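PDB 2BA9: putative aminooxidase from Propionibacterium acnes, which is a polyunsaturated fatty acid isomerase that produces conjugated linoleic acid, binds FAD and probably uses it in the reaction, and belongs to the flavin-containing amine oxidoreductase family. Local coordinates for residues Tyr51-Tyr56 with Pro321-Ile325; Tyr291-Tyr297 with Met311-Trp317; Leu91-Gly95 with Glu353-His357; Met62-Ser66 with Thr189-Phe193. All coordinates share one frame; numbering follows the deposited sequence.

Contact 1: Tyr51-Tyr56 with Pro321-Ile325; sequences YHGRRY and PHQII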
# COMPACT_ATOMS: atom_id res chain seq x y z
N TYR A 51 -5.96 15.02 16.64
CA TYR A 51 -7.27 15.56 16.96
C TYR A 51 -7.56 15.28 18.42
O TYR A 51 -7.54 14.14 18.83
CB TYR A 51 -8.36 14.95 16.09
CG TYR A 51 -9.74 15.59 16.31
CD1 TYR A 51 -10.00 16.87 15.85
CD2 TYR A 51 -10.75 14.91 16.97
CE1 TYR A 51 -11.24 17.47 16.04
CE2 TYR A 51 -12.02 15.51 17.17
CZ TYR A 51 -12.24 16.80 16.70
OH TYR A 51 -13.46 17.42 16.86
N HIS A 52 -7.85 16.34 19.18
CA HIS A 52 -8.17 16.25 20.61
C HIS A 52 -7.17 15.37 21.39
O HIS A 52 -7.57 14.43 22.07
CB HIS A 52 -9.61 15.75 20.81
CG HIS A 52 -10.66 16.79 20.55
ND1 HIS A 52 -12.00 16.59 20.85
CD2 HIS A 52 -10.58 18.04 20.04
CE1 HIS A 52 -12.69 17.67 20.50
NE2 HIS A 52 -11.85 18.57 20.02
N GLY A 53 -5.88 15.67 21.25
CA GLY A 53 -4.85 15.05 22.08
C GLY A 53 -4.38 13.67 21.66
O GLY A 53 -3.53 13.07 22.32
N ARG A 54 -4.92 13.14 20.56
CA ARG A 54 -4.57 11.80 20.09
C ARG A 54 -4.52 11.81 18.57
O ARG A 54 -5.06 12.71 17.93
CB ARG A 54 -5.59 10.74 20.58
CG ARG A 54 -5.70 10.63 22.10
CD ARG A 54 -6.36 9.34 22.58
NE ARG A 54 -7.81 9.48 22.72
CZ ARG A 54 -8.61 8.62 23.34
NH1 ARG A 54 -8.12 7.53 23.94
NH2 ARG A 54 -9.92 8.86 23.39
N ARG A 55 -3.84 10.83 18.01
CA ARG A 55 -3.65 10.78 16.58
C ARG A 55 -4.61 9.79 15.94
O ARG A 55 -4.83 8.69 16.44
CB ARG A 55 -2.20 10.42 16.23
CG ARG A 55 -1.19 11.41 16.80
CD ARG A 55 0.24 10.97 16.60
NE ARG A 55 0.70 11.17 15.23
CZ ARG A 55 1.97 11.06 14.84
NH1 ARG A 55 2.93 10.73 15.70
NH2 ARG A 55 2.29 11.28 13.57
N TYR A 56 -5.15 10.18 14.80
CA TYR A 56 -5.95 9.28 14.00
C TYR A 56 -5.20 8.96 12.71
O TYR A 56 -4.18 9.59 12.41
CB TYR A 56 -7.34 9.87 13.72
CG TYR A 56 -7.33 11.17 12.94
CD1 TYR A 56 -7.53 11.18 11.57
CD2 TYR A 56 -7.15 12.39 13.59
CE1 TYR A 56 -7.55 12.38 10.85
CE2 TYR A 56 -7.17 13.58 12.88
CZ TYR A 56 -7.37 13.57 11.52
OH TYR A 56 -7.38 14.75 10.81
N PRO A 321 -16.74 9.05 22.28
CA PRO A 321 -17.69 9.12 21.16
C PRO A 321 -17.58 10.35 20.28
O PRO A 321 -18.34 10.48 19.31
CB PRO A 321 -19.06 9.10 21.83
CG PRO A 321 -18.82 8.89 23.28
CD PRO A 321 -17.41 9.27 23.57
N HIS A 322 -16.67 11.25 20.64
CA HIS A 322 -16.44 12.47 19.88
C HIS A 322 -15.12 12.41 19.13
O HIS A 322 -14.63 13.44 18.64
CB HIS A 322 -16.47 13.68 20.82
CG HIS A 322 -17.72 13.77 21.63
ND1 HIS A 322 -18.97 13.81 21.06
CD2 HIS A 322 -17.92 13.82 22.97
CE1 HIS A 322 -19.89 13.88 22.01
NE2 HIS A 322 -19.27 13.89 23.18
N GLN A 323 -14.54 11.20 19.03
CA GLN A 323 -13.30 10.99 18.26
C GLN A 323 -13.58 10.61 16.80
O GLN A 323 -14.73 10.36 16.41
CB GLN A 323 -12.40 9.92 18.92
CG GLN A 323 -11.32 10.49 19.82
CD GLN A 323 -10.27 11.30 19.08
OE1 GLN A 323 -10.14 11.21 17.85
NE2 GLN A 323 -9.49 12.10 19.83
N ILE A 324 -12.50 10.55 16.01
CA ILE A 324 -12.60 10.34 14.57
C ILE A 324 -12.90 8.90 14.19
O ILE A 324 -12.30 7.96 14.72
CB ILE A 324 -11.30 10.80 13.85
CG1 ILE A 324 -11.08 12.30 14.04
CG2 ILE A 324 -11.36 10.50 12.35
CD1 ILE A 324 -12.19 13.16 13.47
N ILE A 325 -13.84 8.76 13.26
CA ILE A 325 -14.15 7.50 12.61
C ILE A 325 -13.85 7.74 11.14
O ILE A 325 -14.42 8.65 10.54
CB ILE A 325 -15.64 7.13 12.76
CG1 ILE A 325 -16.03 6.97 14.24
CG2 ILE A 325 -15.97 5.91 11.94
CD1 ILE A 325 -15.50 5.73 14.95
O HOH W 1 -15.17 16.08 18.40
O HOH W 2 -7.53 10.90 17.13
O HOH W 3 -10.06 11.82 22.71
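Ile324 fills the tight half of this contact, wedged between two tyrosines. Its CG1 lies over one face of the Tyr56 ring, 4.2 Å from the centroid and 18° off the normal, a CH-pi contact, and the same CG1 meets Tyr51 CD2 at 3.9 Å. The Tyr51 ring lies beside its own carbonyl carbon (chi1 -175°) and extends toward the loop 321-325; Ile324 CD1 lies over one of its faces and His52 over the other. Behind Ile324 stand Ala285 and Leu287 of strand 277-288, and the Tyr56 hydroxyl is bound by Glu364. Tyr51 to Arg54 form the type I' turn of a short beta hairpin, and the amide of Gln323 is joined to it. Gln323 NE2 gives a bond of 3.0 Å to Tyr51 O, from above the carbonyl plane; Arg54 N reaches that oxygen from the opposite face. The other end of the amide, Gln323 OE1, takes the N-H of Ile324 and a water. Toward solvent the fit becomes loose and water-mediated. One water joins Tyr51 OH to His322 O, another spans Arg54 NH2 and Gln323 NE2, while Arg54 NH1 forms a salt bridge with Asp319.

Contact 2: Tyr291-Tyr297 with Met311-Trp317; sequences YPTISGY and MVYYHRW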
# COMPACT_ATOMS: atom_id res chain seq x y z
N TYR A 291 -22.08 6.84 17.91
CA TYR A 291 -20.72 6.30 17.79
C TYR A 291 -20.73 4.77 17.69
O TYR A 291 -21.33 4.10 18.52
CB TYR A 291 -19.91 6.73 19.01
CG TYR A 291 -18.40 6.73 18.84
CD1 TYR A 291 -17.79 7.52 17.87
CD2 TYR A 291 -17.58 5.99 19.70
CE1 TYR A 291 -16.40 7.55 17.74
CE2 TYR A 291 -16.19 6.02 19.57
CZ TYR A 291 -15.62 6.79 18.58
OH TYR A 291 -14.25 6.83 18.46
N PRO A 292 -20.09 4.20 16.66
CA PRO A 292 -19.96 2.75 16.66
C PRO A 292 -19.20 2.24 17.88
O PRO A 292 -18.41 2.98 18.46
CB PRO A 292 -19.21 2.43 15.36
CG PRO A 292 -18.80 3.74 14.78
CD PRO A 292 -19.55 4.83 15.43
N THR A 293 -19.47 1.00 18.26
CA THR A 293 -18.75 0.34 19.35
C THR A 293 -17.73 -0.65 18.80
O THR A 293 -17.05 -1.34 19.55
CB THR A 293 -19.73 -0.38 20.32
OG1 THR A 293 -20.77 -1.03 19.58
CG2 THR A 293 -20.40 0.61 21.26
N ILE A 294 -17.63 -0.70 17.47
CA ILE A 294 -16.78 -1.64 16.75
C ILE A 294 -16.63 -1.16 15.29
O ILE A 294 -17.47 -0.41 14.81
CB ILE A 294 -17.39 -3.06 16.81
CG1 ILE A 294 -16.36 -4.12 16.42
CG2 ILE A 294 -18.67 -3.15 15.93
CD1 ILE A 294 -16.81 -5.54 16.77
N SER A 295 -15.55 -1.57 14.61
CA SER A 295 -15.37 -1.24 13.17
C SER A 295 -16.33 -2.09 12.32
O SER A 295 -16.80 -3.12 12.76
CB SER A 295 -13.92 -1.46 12.72
OG SER A 295 -13.03 -0.55 13.34
N GLY A 296 -16.63 -1.65 11.11
CA GLY A 296 -17.54 -2.41 10.26
C GLY A 296 -17.08 -2.55 8.83
O GLY A 296 -16.58 -1.59 8.24
N TYR A 297 -17.25 -3.76 8.28
CA TYR A 297 -16.97 -4.06 6.87
C TYR A 297 -18.28 -4.28 6.11
O TYR A 297 -19.30 -4.68 6.69
CB TYR A 297 -16.12 -5.33 6.73
CG TYR A 297 -14.65 -5.14 7.07
CD1 TYR A 297 -13.67 -5.21 6.09
CD2 TYR A 297 -14.26 -4.90 8.38
CE1 TYR A 297 -12.31 -5.05 6.43
CE2 TYR A 297 -12.94 -4.73 8.71
CZ TYR A 297 -11.96 -4.80 7.74
OH TYR A 297 -10.64 -4.62 8.12
N MET A 311 -16.88 0.89 1.96
CA MET A 311 -16.61 -0.54 2.08
C MET A 311 -16.25 -0.97 3.50
O MET A 311 -16.35 -2.14 3.85
CB MET A 311 -15.49 -0.93 1.14
CG MET A 311 -15.73 -0.50 -0.29
SD MET A 311 -14.40 -1.07 -1.36
CE MET A 311 -13.11 0.10 -0.94
N VAL A 312 -15.81 -0.01 4.31
CA VAL A 312 -15.36 -0.28 5.66
C VAL A 312 -15.21 1.06 6.37
O VAL A 312 -15.00 2.09 5.74
CB VAL A 312 -14.02 -1.05 5.70
CG1 VAL A 312 -12.94 -0.29 4.94
CG2 VAL A 312 -13.57 -1.32 7.15
N TYR A 313 -15.39 1.03 7.69
CA TYR A 313 -15.07 2.19 8.51
C TYR A 313 -14.32 1.74 9.74
O TYR A 313 -14.49 0.62 10.20
CB TYR A 313 -16.32 3.01 8.87
CG TYR A 313 -17.41 2.25 9.57
CD1 TYR A 313 -17.37 2.02 10.95
CD2 TYR A 313 -18.51 1.78 8.86
CE1 TYR A 313 -18.39 1.33 11.58
CE2 TYR A 313 -19.53 1.09 9.49
CZ TYR A 313 -19.48 0.87 10.85
OH TYR A 313 -20.51 0.17 11.46
N TYR A 314 -13.48 2.64 10.25
CA TYR A 314 -12.56 2.35 11.33
C TYR A 314 -12.93 3.02 12.66
O TYR A 314 -12.95 4.25 12.76
CB TYR A 314 -11.16 2.77 10.89
CG TYR A 314 -10.04 2.61 11.89
CD1 TYR A 314 -10.00 1.55 12.78
CD2 TYR A 314 -9.00 3.51 11.90
CE1 TYR A 314 -8.96 1.42 13.68
CE2 TYR A 314 -7.96 3.39 12.78
CZ TYR A 314 -7.94 2.35 13.68
OH TYR A 314 -6.88 2.24 14.53
N HIS A 315 -13.23 2.18 13.65
CA HIS A 315 -13.45 2.55 15.05
C HIS A 315 -12.13 2.45 15.84
O HIS A 315 -11.67 1.36 16.14
CB HIS A 315 -14.51 1.61 15.66
CG HIS A 315 -14.91 1.91 17.08
ND1 HIS A 315 -14.53 1.11 18.14
CD2 HIS A 315 -15.69 2.88 17.60
CE1 HIS A 315 -15.05 1.59 19.26
NE2 HIS A 315 -15.75 2.67 18.96
N ARG A 316 -11.53 3.58 16.19
CA ARG A 316 -10.15 3.60 16.72
C ARG A 316 -10.05 3.79 18.24
O ARG A 316 -9.42 2.99 18.95
CB ARG A 316 -9.33 4.68 16.01
CG ARG A 316 -7.88 4.85 16.51
CD ARG A 316 -7.04 5.56 15.45
NE ARG A 316 -5.70 5.97 15.88
CZ ARG A 316 -4.61 5.20 15.86
NH1 ARG A 316 -4.68 3.92 15.50
NH2 ARG A 316 -3.44 5.70 16.23
N TRP A 317 -10.65 4.89 18.72
CA TRP A 317 -10.64 5.22 20.14
C TRP A 317 -12.00 4.90 20.72
O TRP A 317 -12.95 5.66 20.54
CB TRP A 317 -10.30 6.70 20.34
CG TRP A 317 -8.97 7.09 19.75
CD1 TRP A 317 -8.75 7.97 18.72
CD2 TRP A 317 -7.69 6.62 20.15
NE1 TRP A 317 -7.41 8.07 18.47
CE2 TRP A 317 -6.73 7.24 19.32
CE3 TRP A 317 -7.24 5.72 21.13
CZ2 TRP A 317 -5.36 7.02 19.46
CZ3 TRP A 317 -5.88 5.49 21.26
CH2 TRP A 317 -4.96 6.14 20.42
O HOH W 4 -12.20 6.36 16.96
O HOH W 5 -20.02 -0.64 13.89
O HOH W 6 -11.44 -1.73 15.40
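Tyr313 and Gly296 exchange a pair of backbone hydrogen bonds, the hydrogen-bonded pair of an antiparallel strand pairing within the mixed sheet of the protein. The segments 295-297 and 311-315 run at 172° to each other. Tyr313 N donates to Gly296 O at 2.9 Å, and Gly296 N returns a longer bond to Tyr313 O. Gly296 lies against one face of the Tyr313 ring, its N over that face and its CA 4.1 Å from the centroid in a CH-pi contact. In the following non-hydrogen-bonded pair Val312 CG2 sits over the centre of the Tyr297 ring, only 5° off its normal; Tyr297 OH is bound to a glycol molecule, probably from the crystallisation liquor.

Beyond Gly296 a side chain takes over from the backbone as acceptor: Ser295 OG receives the N-H of His315 at 2.8 Å. Water serves other groups. One molecule donates to Ile294 O and accepts from the Tyr313 hydroxyl, serving both just before strand 295-297 begins. The His315 ring, turned to the side of its carbonyl carbon (chi1 -177°), lies against the backbone of Thr293 and Ile294, Ile294 N standing over the ring centre. The guanidinium of Arg316 gives NH1 to Tyr314 OH and NE to Arg55 O. At the far end Tyr291 OH donates to Trp317 O at 2.7 Å and accepts from a water that in turn accepts from Trp317 N.

Contact 3: Leu91-Gly95 with Glu353-His357; sequences LHEDG and ETFGH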
# COMPACT_ATOMS: atom_id res chain seq x y z
N LEU A 91 -21.52 -5.89 7.80
CA LEU A 91 -22.74 -5.18 7.50
C LEU A 91 -23.14 -5.44 6.06
O LEU A 91 -22.28 -5.58 5.19
CB LEU A 91 -22.53 -3.66 7.61
CG LEU A 91 -22.05 -3.08 8.93
CD1 LEU A 91 -21.92 -1.59 8.78
CD2 LEU A 91 -23.02 -3.46 10.06
N HIS A 92 -24.44 -5.49 5.82
CA HIS A 92 -24.97 -5.48 4.47
C HIS A 92 -25.05 -4.02 4.01
O HIS A 92 -24.88 -3.09 4.80
CB HIS A 92 -26.35 -6.17 4.40
CG HIS A 92 -26.27 -7.66 4.45
ND1 HIS A 92 -25.67 -8.40 3.46
CD2 HIS A 92 -26.74 -8.55 5.35
CE1 HIS A 92 -25.75 -9.68 3.76
NE2 HIS A 92 -26.39 -9.80 4.91
N GLU A 93 -25.29 -3.83 2.73
CA GLU A 93 -25.32 -2.49 2.18
C GLU A 93 -26.46 -1.63 2.75
O GLU A 93 -26.42 -0.41 2.61
CB GLU A 93 -25.42 -2.52 0.66
CG GLU A 93 -26.70 -3.10 0.11
CD GLU A 93 -26.61 -3.22 -1.37
OE1 GLU A 93 -27.50 -2.71 -2.07
OE2 GLU A 93 -25.62 -3.80 -1.84
N ASP A 94 -27.44 -2.27 3.38
CA ASP A 94 -28.54 -1.57 4.06
C ASP A 94 -28.30 -1.37 5.57
O ASP A 94 -29.19 -0.92 6.29
CB ASP A 94 -29.86 -2.32 3.86
CG ASP A 94 -29.92 -3.63 4.63
OD1 ASP A 94 -28.96 -3.95 5.37
OD2 ASP A 94 -30.94 -4.35 4.48
N GLY A 95 -27.11 -1.73 6.05
CA GLY A 95 -26.78 -1.53 7.46
C GLY A 95 -27.08 -2.69 8.41
O GLY A 95 -26.79 -2.59 9.61
N GLU A 353 -25.36 7.07 7.41
CA GLU A 353 -26.69 7.21 7.99
C GLU A 353 -27.47 5.90 7.92
O GLU A 353 -28.09 5.45 8.89
CB GLU A 353 -27.46 8.31 7.29
CG GLU A 353 -28.68 8.75 8.06
CD GLU A 353 -29.47 9.77 7.31
OE1 GLU A 353 -28.86 10.47 6.47
OE2 GLU A 353 -30.70 9.88 7.57
N THR A 354 -27.39 5.27 6.76
CA THR A 354 -27.94 3.93 6.57
C THR A 354 -27.40 2.92 7.58
O THR A 354 -28.17 2.12 8.16
CB THR A 354 -27.67 3.49 5.13
OG1 THR A 354 -28.44 4.35 4.27
CG2 THR A 354 -28.03 2.03 4.92
N PHE A 355 -26.10 2.98 7.84
CA PHE A 355 -25.45 2.09 8.81
C PHE A 355 -25.84 2.41 10.27
O PHE A 355 -25.59 1.60 11.17
CB PHE A 355 -23.91 2.10 8.68
CG PHE A 355 -23.38 1.75 7.30
CD1 PHE A 355 -24.12 0.98 6.41
CD2 PHE A 355 -22.12 2.18 6.91
CE1 PHE A 355 -23.61 0.66 5.15
CE2 PHE A 355 -21.60 1.86 5.65
CZ PHE A 355 -22.35 1.10 4.77
N GLY A 356 -26.44 3.59 10.49
CA GLY A 356 -26.86 4.03 11.83
C GLY A 356 -25.80 4.82 12.58
O GLY A 356 -25.86 4.96 13.79
N HIS A 357 -24.84 5.36 11.84
CA HIS A 357 -23.75 6.13 12.42
C HIS A 357 -23.64 7.45 11.65
O HIS A 357 -22.65 7.69 10.97
CB HIS A 357 -22.45 5.33 12.35
CG HIS A 357 -22.56 3.95 12.93
ND1 HIS A 357 -22.84 3.71 14.26
CD2 HIS A 357 -22.43 2.73 12.35
CE1 HIS A 357 -22.88 2.41 14.48
NE2 HIS A 357 -22.63 1.79 13.33
O HOH W 7 -30.72 1.07 7.63
O HOH W 8 -25.10 -1.06 11.04
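Leu91 and Phe355 meet at a slant, one methyl of the leucine over the ring of the phenylalanine. Leu91 CD1 stands 4.2 Å from the Phe355 centroid and 20° off the normal, displaced toward the CG side of the ring, with CD1 to CG at 3.9 Å. The CD1-CE1 side of that ring faces the type I turn His92-Gly95: Glu93 O lies near the ring plane, 3.9 Å from Phe355 CE1, and Gly95 CA touches Phe355 CD1 obliquely. With CG beside the backbone N (chi1 -56°), the Phe355 ring is carried toward the turn. The Thr354 methyl also meets the turn, CG2 resting 3.5 Å from Asp94 O, while its hydroxyl is bound back to Asp350 O within the helix. The polar link between the two backbones is made by water. One molecule donates to Asp94 O and Thr354 O, a second to Gly95 O and Phe355 O, serving carbonyls at the helix end, where Gly356 closes a Schellman motif. The contact thus sets the C-terminal end of helix 341-355 against the turn between strands 88-91 and 97-98, with Phe355 also packed on Val310 and Tyr313 of strand 310-315.

Contact 4: Met62-Ser66 with Thr189-Phe193; sequences MGVPS and TMMSF. With FAD (flavin-adenine dinucleotide), chain D.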
# COMPACT_ATOMS: atom_id res chain seq x y z
N MET A 62 -2.44 -0.77 10.13
CA MET A 62 -2.05 -2.05 10.71
C MET A 62 -0.94 -2.81 10.00
O MET A 62 -0.59 -2.52 8.86
CB MET A 62 -3.27 -2.97 10.81
CG MET A 62 -3.86 -3.44 9.48
SD MET A 62 -5.56 -4.04 9.68
CE MET A 62 -6.47 -2.50 9.84
N GLY A 63 -0.42 -3.80 10.73
CA GLY A 63 0.48 -4.81 10.19
C GLY A 63 0.14 -6.17 10.78
O GLY A 63 -0.83 -6.32 11.53
N VAL A 64 0.95 -7.17 10.43
CA VAL A 64 0.84 -8.52 10.99
C VAL A 64 2.20 -8.93 11.53
O VAL A 64 3.20 -8.27 11.20
CB VAL A 64 0.32 -9.56 9.94
CG1 VAL A 64 -1.19 -9.44 9.77
CG2 VAL A 64 1.06 -9.41 8.61
N PRO A 65 2.24 -9.99 12.37
CA PRO A 65 3.50 -10.42 13.01
C PRO A 65 4.58 -10.82 12.03
O PRO A 65 5.75 -10.85 12.41
CB PRO A 65 3.08 -11.64 13.85
CG PRO A 65 1.63 -11.48 14.07
CD PRO A 65 1.10 -10.80 12.84
N SER A 66 4.19 -11.14 10.80
CA SER A 66 5.15 -11.46 9.73
C SER A 66 5.73 -10.20 9.05
O SER A 66 6.38 -10.30 8.02
CB SER A 66 4.52 -12.40 8.68
OG SER A 66 3.40 -11.82 8.01
N THR A 189 -0.43 -14.47 6.21
CA THR A 189 -0.96 -13.13 6.45
C THR A 189 -2.48 -13.18 6.48
O THR A 189 -3.09 -12.63 7.39
CB THR A 189 -0.44 -12.14 5.39
OG1 THR A 189 0.99 -12.14 5.43
CG2 THR A 189 -0.95 -10.73 5.65
N MET A 190 -3.07 -13.85 5.49
CA MET A 190 -4.53 -14.05 5.46
C MET A 190 -5.00 -14.62 6.79
O MET A 190 -5.94 -14.10 7.39
CB MET A 190 -4.93 -14.97 4.31
CG MET A 190 -6.43 -15.17 4.14
SD MET A 190 -7.30 -13.72 3.53
CE MET A 190 -7.76 -12.93 5.08
N MET A 191 -4.34 -15.67 7.26
CA MET A 191 -4.70 -16.27 8.55
C MET A 191 -4.60 -15.30 9.73
O MET A 191 -5.49 -15.26 10.59
CB MET A 191 -3.84 -17.51 8.80
CG MET A 191 -4.11 -18.65 7.83
SD MET A 191 -5.84 -19.14 7.72
CE MET A 191 -6.37 -18.19 6.29
N SER A 192 -3.54 -14.49 9.75
CA SER A 192 -3.37 -13.46 10.78
C SER A 192 -4.51 -12.44 10.77
O SER A 192 -4.98 -12.00 11.83
CB SER A 192 -2.02 -12.75 10.61
OG SER A 192 -0.95 -13.67 10.79
N PHE A 193 -4.96 -12.05 9.58
CA PHE A 193 -6.18 -11.23 9.46
C PHE A 193 -7.40 -11.98 9.97
O PHE A 193 -8.21 -11.40 10.69
CB PHE A 193 -6.40 -10.76 8.02
CG PHE A 193 -5.85 -9.40 7.75
CD1 PHE A 193 -4.56 -9.25 7.25
CD2 PHE A 193 -6.60 -8.27 8.03
CE1 PHE A 193 -4.04 -8.00 7.02
CE2 PHE A 193 -6.10 -7.03 7.80
CZ PHE A 193 -4.81 -6.88 7.29
PA FAD D . 4.25 6.57 -0.18
O1A FAD D . 3.82 6.10 1.18
O2A FAD D . 3.16 7.07 -1.10
O5B FAD D . 5.28 7.77 0.01
C5B FAD D . 5.85 8.32 -1.16
C4B FAD D . 6.61 9.59 -0.82
O4B FAD D . 7.20 10.10 -2.00
C3B FAD D . 5.69 10.66 -0.23
O3B FAD D . 6.21 11.12 0.99
C2B FAD D . 5.65 11.72 -1.30
O2B FAD D . 5.38 13.03 -0.79
C1B FAD D . 6.99 11.49 -2.02
N9A FAD D . 6.95 12.04 -3.39
C8A FAD D . 6.02 11.77 -4.37
N7A FAD D . 6.33 12.50 -5.48
C5A FAD D . 7.44 13.23 -5.21
C6A FAD D . 8.19 14.16 -5.96
N6A FAD D . 8.06 14.18 -7.32
N1A FAD D . 9.33 14.73 -5.38
C2A FAD D . 9.69 14.44 -4.07
N3A FAD D . 8.94 13.53 -3.35
C4A FAD D . 7.83 12.95 -3.89
N1 FAD D . -0.04 -0.49 4.35
C2 FAD D . 0.08 -1.61 5.16
O2 FAD D . 1.16 -2.21 5.22
N3 FAD D . -1.01 -2.06 5.87
C4 FAD D . -2.21 -1.38 5.81
O4 FAD D . -3.16 -1.80 6.48
C4X FAD D . -2.33 -0.25 5.00
N5 FAD D . -3.52 0.44 4.89
C5X FAD D . -3.61 1.65 4.23
C6 FAD D . -4.79 2.40 4.25
C7 FAD D . -4.84 3.63 3.61
C7M FAD D . -6.12 4.41 3.68
C8 FAD D . -3.73 4.12 2.94
C8M FAD D . -3.74 5.44 2.23
C9 FAD D . -2.55 3.36 2.91
C9A FAD D . -2.48 2.12 3.55
N10 FAD D . -1.32 1.34 3.51
C10 FAD D . -1.22 0.20 4.29
C1' FAD D . -0.31 1.50 2.42
C2' FAD D . 0.96 2.17 2.91
O2' FAD D . 0.69 3.34 3.67
C3' FAD D . 1.81 2.49 1.69
O3' FAD D . 1.94 1.32 0.88
C4' FAD D . 3.17 3.03 2.10
O4' FAD D . 3.06 4.34 2.66
C5' FAD D . 4.08 3.02 0.88
O5' FAD D . 5.23 3.78 1.12
P FAD D . 6.06 4.40 -0.12
O1P FAD D . 7.23 5.23 0.39
O2P FAD D . 6.51 3.27 -0.98
O3P FAD D . 5.06 5.38 -0.90
O HOH W 9 1.74 -13.09 9.70
O HOH W 10 4.12 -12.27 5.38
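Met62 carries its CG between the backbone N and the carbonyl carbon (chi1 67°), runs on extended through chi2 and bends at chi3 (76°), and this course delivers the sulfur to the ring of Phe193. Met62 SD lies 3.6 Å from Phe193 CE2 and 64° off the ring normal, an oblique Met-aromatic contact. Val64 uses both branches on helix 187-195. Its CG1 presses on Ser192 CB at 3.5 Å, and its CG2 meets the methyl of Thr189, CG2 to CG2 at 3.8 Å, so the valine spans nearly one turn of the helix.

Further along, the contact becomes polar but indirect. One water is hydrogen-bonded to both Ser66 OG and Thr189 OG1 and links the two side chains; a second water joins Ser66 OG to Ser192 OG. The two helix hydroxyls also have partners of their own, Asp186 for Thr189 and the carbonyl of Val188 for Ser192.

Met62 belongs to the FAD pocket. Its carbonyl O comes to 3.1 Å from N3 of the flavin, and its CG to 3.5 Å from the flavin O4. Backbone and side chain together thus place this loop against the pyrimidine end of the isoalloxazine, which probably helps to position the flavin, while the thioether, soft and polarisable, joins the same loop to helix 187-195.

How the contacts relate
From the N terminus, the hairpin 51-56 opens the first loop, which contact 1 closes at 321-325. Inside it lies contact 4, opened at 62-66 beside the flavin and closed by helix 187-195. The segment 91-95 then starts a loop that ends only at 353-357, so contact 3 crosses both contact 1 and contact 4. The short excursion of contact 2, 291-297 to 311-317, is nested within contacts 1 and 3 and touches both: Tyr291 packs on Pro321 and Ile325, and Tyr297 O probably accepts from Leu91 N, joining strand 295-297 to strand 88-91. Contacts 1, 2 and 3 thus gather round the mixed sheet, whereas contact 4 ties the flavin-side loop to a helix.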